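Local coordinates for protein branched-chain-amino-acid aminotransferase (PDB 3UZO) that probably transfers amino groups between branched-chain amino acids and 2-oxoglutarate, with pyridoxal 5'-phosphate as its cofactor, at residues A[234-239]-A[286-291]. Numbering follows the deposited sequence.
With PLP (pyridoxal-5'-phosphate), chain C.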
ATOM      1  N   THR A 234      -3.287   7.071 -21.673  1.00 15.05           N
ATOM      2  CA  THR A 234      -2.897   7.377 -23.045  1.00 16.41           C
ATOM      3  C   THR A 234      -1.402   7.186 -23.284  1.00 16.98           C
ATOM      4  O   THR A 234      -0.962   6.937 -24.412  1.00 16.48           O
ATOM      5  CB  THR A 234      -3.269   8.826 -23.399  1.00 25.54           C
ATOM      6  OG1 THR A 234      -2.530   9.727 -22.567  1.00 27.04           O
ATOM      7  CG2 THR A 234      -4.757   9.057 -23.166  1.00 26.59           C
ATOM      8  N   THR A 235      -0.622   7.296 -22.218  1.00 17.02           N
ATOM      9  CA  THR A 235       0.816   7.147 -22.331  1.00 16.92           C
ATOM     10  C   THR A 235       1.312   5.992 -21.468  1.00 16.42           C
ATOM     11  O   THR A 235       0.648   5.589 -20.519  1.00 14.71           O
ATOM     12  CB  THR A 235       1.525   8.445 -21.913  1.00 29.71           C
ATOM     13  OG1 THR A 235       2.941   8.241 -21.925  1.00 36.37           O
ATOM     14  CG2 THR A 235       1.093   8.863 -20.530  1.00 24.89           C
ATOM     15  N   ILE A 236       2.476   5.458 -21.812  1.00 15.13           N
ATOM     16  CA  ILE A 236       3.056   4.349 -21.066  1.00 14.25           C
ATOM     17  C   ILE A 236       3.734   4.848 -19.793  1.00 12.96           C
ATOM     18  O   ILE A 236       4.383   5.889 -19.797  1.00 11.22           O
ATOM     19  CB  ILE A 236       4.077   3.594 -21.934  1.00 18.97           C
ATOM     20  CG1 ILE A 236       3.343   2.915 -23.099  1.00 19.89           C
ATOM     21  CG2 ILE A 236       4.849   2.574 -21.089  1.00 19.10           C
ATOM     22  CD1 ILE A 236       4.251   2.229 -24.089  1.00 17.11           C
ATOM     23  N   GLU A 237       3.561   4.105 -18.703  1.00 14.84           N
ATOM     24  CA  GLU A 237       4.169   4.447 -17.424  1.00 15.19           C
ATOM     25  C   GLU A 237       5.350   3.501 -17.214  1.00 15.83           C
ATOM     26  O   GLU A 237       6.506   3.882 -17.424  1.00 16.39           O
ATOM     27  CB  GLU A 237       3.145   4.283 -16.293  1.00 14.96           C
ATOM     28  CG  GLU A 237       2.081   5.381 -16.256  1.00 14.40           C
ATOM     29  CD  GLU A 237       2.490   6.547 -15.373  1.00 15.05           C
ATOM     30  OE1 GLU A 237       2.569   6.350 -14.138  1.00 14.78           O
ATOM     31  OE2 GLU A 237       2.739   7.652 -15.907  1.00 13.72           O
ATOM     32  N   GLU A 238       5.050   2.266 -16.819  1.00 15.18           N
ATOM     33  CA  GLU A 238       6.073   1.239 -16.591  1.00 16.48           C
ATOM     34  C   GLU A 238       5.383  -0.113 -16.414  1.00 17.57           C
ATOM     35  O   GLU A 238       4.156  -0.186 -16.494  1.00 16.54           O
ATOM     36  CB  GLU A 238       6.913   1.583 -15.351  1.00 16.19           C
ATOM     37  CG  GLU A 238       6.137   1.643 -14.039  1.00 15.19           C
ATOM     38  CD  GLU A 238       7.015   2.030 -12.853  1.00 13.16           C
ATOM     39  OE1 GLU A 238       8.251   1.829 -12.930  1.00 15.39           O
ATOM     40  OE2 GLU A 238       6.472   2.518 -11.833  1.00  8.85           O
ATOM     41  N   ALA A 239       6.158  -1.168 -16.163  1.00 23.43           N
ATOM     42  CA  ALA A 239       5.607  -2.516 -15.996  1.00 26.61           C
ATOM     43  C   ALA A 239       5.250  -2.973 -14.573  1.00 26.16           C
ATOM     44  O   ALA A 239       4.754  -4.083 -14.388  1.00 28.34           O
ATOM     45  CB  ALA A 239       6.548  -3.533 -16.619  1.00 19.25           C
ATOM     46  N   GLY A 286      10.404  11.399 -22.229  1.00 20.90           N
ATOM     47  CA  GLY A 286       9.182  12.087 -22.591  1.00 21.12           C
ATOM     48  C   GLY A 286       8.003  11.154 -22.723  1.00 21.47           C
ATOM     49  O   GLY A 286       8.051  10.012 -22.269  1.00 22.51           O
ATOM     50  N   ASP A 287       6.941  11.637 -23.357  1.00 20.14           N
ATOM     51  CA  ASP A 287       5.742  10.837 -23.525  1.00 19.52           C
ATOM     52  C   ASP A 287       5.866   9.802 -24.624  1.00 17.95           C
ATOM     53  O   ASP A 287       6.455  10.051 -25.669  1.00 18.29           O
ATOM     54  CB  ASP A 287       4.531  11.725 -23.831  1.00 30.18           C
ATOM     55  CG  ASP A 287       4.130  12.589 -22.663  1.00 32.51           C
ATOM     56  OD1 ASP A 287       4.046  12.065 -21.534  1.00 31.77           O
ATOM     57  OD2 ASP A 287       3.881  13.793 -22.876  1.00 37.71           O
ATOM     58  N   ILE A 288       5.310   8.628 -24.366  1.00 17.37           N
ATOM     59  CA  ILE A 288       5.291   7.556 -25.344  1.00 17.42           C
ATOM     60  C   ILE A 288       3.836   7.106 -25.337  1.00 17.19           C
ATOM     61  O   ILE A 288       3.413   6.381 -24.440  1.00 14.61           O
ATOM     62  CB  ILE A 288       6.198   6.385 -24.929  1.00 17.50           C
ATOM     63  CG1 ILE A 288       7.645   6.875 -24.796  1.00 18.41           C
ATOM     64  CG2 ILE A 288       6.087   5.255 -25.948  1.00 16.93           C
ATOM     65  CD1 ILE A 288       8.676   5.762 -24.639  1.00 15.78           C
ATOM     66  N   ARG A 289       3.066   7.570 -26.316  1.00 13.88           N
ATOM     67  CA  ARG A 289       1.649   7.216 -26.408  1.00 15.28           C
ATOM     68  C   ARG A 289       1.501   5.750 -26.797  1.00 15.55           C
ATOM     69  O   ARG A 289       2.282   5.236 -27.601  1.00 15.63           O
ATOM     70  CB  ARG A 289       0.947   8.106 -27.444  1.00 16.03           C
ATOM     71  CG  ARG A 289       0.901   9.593 -27.084  1.00 17.81           C
ATOM     72  CD  ARG A 289       0.235  10.410 -28.190  1.00 22.59           C
ATOM     73  NE  ARG A 289      -1.130   9.958 -28.450  1.00 24.77           N
ATOM     74  CZ  ARG A 289      -2.200  10.359 -27.770  1.00 26.67           C
ATOM     75  NH1 ARG A 289      -2.078  11.235 -26.780  1.00 28.61           N
ATOM     76  NH2 ARG A 289      -3.397   9.871 -28.073  1.00 28.21           N
ATOM     77  N   ILE A 290       0.506   5.069 -26.231  1.00 14.27           N
ATOM     78  CA  ILE A 290       0.310   3.661 -26.553  1.00 16.70           C
ATOM     79  C   ILE A 290      -0.169   3.456 -27.976  1.00 16.36           C
ATOM     80  O   ILE A 290      -0.170   2.334 -28.468  1.00 16.68           O
ATOM     81  CB  ILE A 290      -0.704   2.955 -25.616  1.00 47.05           C
ATOM     82  CG1 ILE A 290      -1.500   3.980 -24.813  1.00 49.12           C
ATOM     83  CG2 ILE A 290       0.019   1.951 -24.739  1.00 49.01           C
ATOM     84  CD1 ILE A 290      -2.554   4.687 -25.620  1.00 48.31           C
ATOM     85  N   ASP A 291      -0.566   4.538 -28.641  1.00 19.59           N
ATOM     86  CA  ASP A 291      -1.060   4.430 -30.009  1.00 20.64           C
ATOM     87  C   ASP A 291       0.011   4.750 -31.054  1.00 18.76           C
ATOM     88  O   ASP A 291      -0.269   4.772 -32.253  1.00 18.54           O
ATOM     89  CB  ASP A 291      -2.279   5.345 -30.196  1.00 27.58           C
ATOM     90  CG  ASP A 291      -1.899   6.808 -30.346  1.00 32.38           C
ATOM     91  OD1 ASP A 291      -1.059   7.303 -29.565  1.00 36.92           O
ATOM     92  OD2 ASP A 291      -2.449   7.470 -31.249  1.00 39.07           O
TER
HETATM   93  N1  PLP C 371       9.585  -0.235 -11.632  1.00 16.36           N
HETATM   94  C2  PLP C 371       9.104  -0.918 -10.512  1.00 18.91           C
HETATM   95  C2A PLP C 371       7.599  -0.888 -10.235  1.00 19.00           C
HETATM   96  C3  PLP C 371      10.058  -1.608  -9.679  1.00 18.78           C
HETATM   97  O3  PLP C 371       9.636  -2.280  -8.594  1.00 21.30           O
HETATM   98  C4  PLP C 371      11.470  -1.576 -10.010  1.00 18.10           C
HETATM   99  C4A PLP C 371      12.474  -2.336  -9.048  1.00 20.36           C
HETATM  100  C5  PLP C 371      11.896  -0.837 -11.213  1.00 16.87           C
HETATM  101  C6  PLP C 371      10.946  -0.183 -11.998  1.00 16.61           C
HETATM  102  C5A PLP C 371      13.294  -0.718 -11.681  1.00 16.43           C
HETATM  103  O4P PLP C 371      14.127  -0.008 -10.804  1.00 15.57           O
HETATM  104  P   PLP C 371      15.619  -0.484 -10.538  1.00 15.74           P
HETATM  105  O1P PLP C 371      15.682  -1.856  -9.957  1.00 14.38           O
HETATM  106  O2P PLP C 371      16.133   0.605  -9.565  1.00 15.03           O
HETATM  107  O3P PLP C 371      16.340  -0.277 -11.839  1.00 13.87           O
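I288 O takes two donors from 234-239, where a single antiparallel bridge joins two loops. I236 N meets it at 2.9 Å almost head-on, while T235 OG1, 3.2 Å away, comes from above the carbonyl plane. The hydroxyl reaches this point because OG1 stands anti to the backbone N of T235 (chi1 175°). A second backbone hydrogen bond, I290 N to T234 O at 3.0 Å, completes the frame around T235 and R289, a non-hydrogen-bonded pair whose CA atoms are 4.2 Å apart.

On one flank I236 lies obliquely across two isoleucines: its CD1 touches CG2 of I288 at 4.0 Å, and its CG1 meets CG2 of I290 at 3.8 Å. R289 points its CB away from 234-239. Bent at chi3 (59°), its chain brings NE to OD1 of D291 at 2.9 Å in a salt bridge on the exposed side.

Further along, E237 and E238 form a classic beta bulge opposite Y227, and E238 OE1 sits 2.8 Å from N1 of the cofactor pyridine, with OE2 accepting a hydrogen bond from L263 N. The bridged T235 lies three residues before E238. OD1 of D229 accepts hydrogen bonds from the backbone N of T234 and of T235. Just beyond strand 282-286, I288 rests on V255 and P257 of strand 253-257, and both I236 and I288 pack on F244 of strand 243-248.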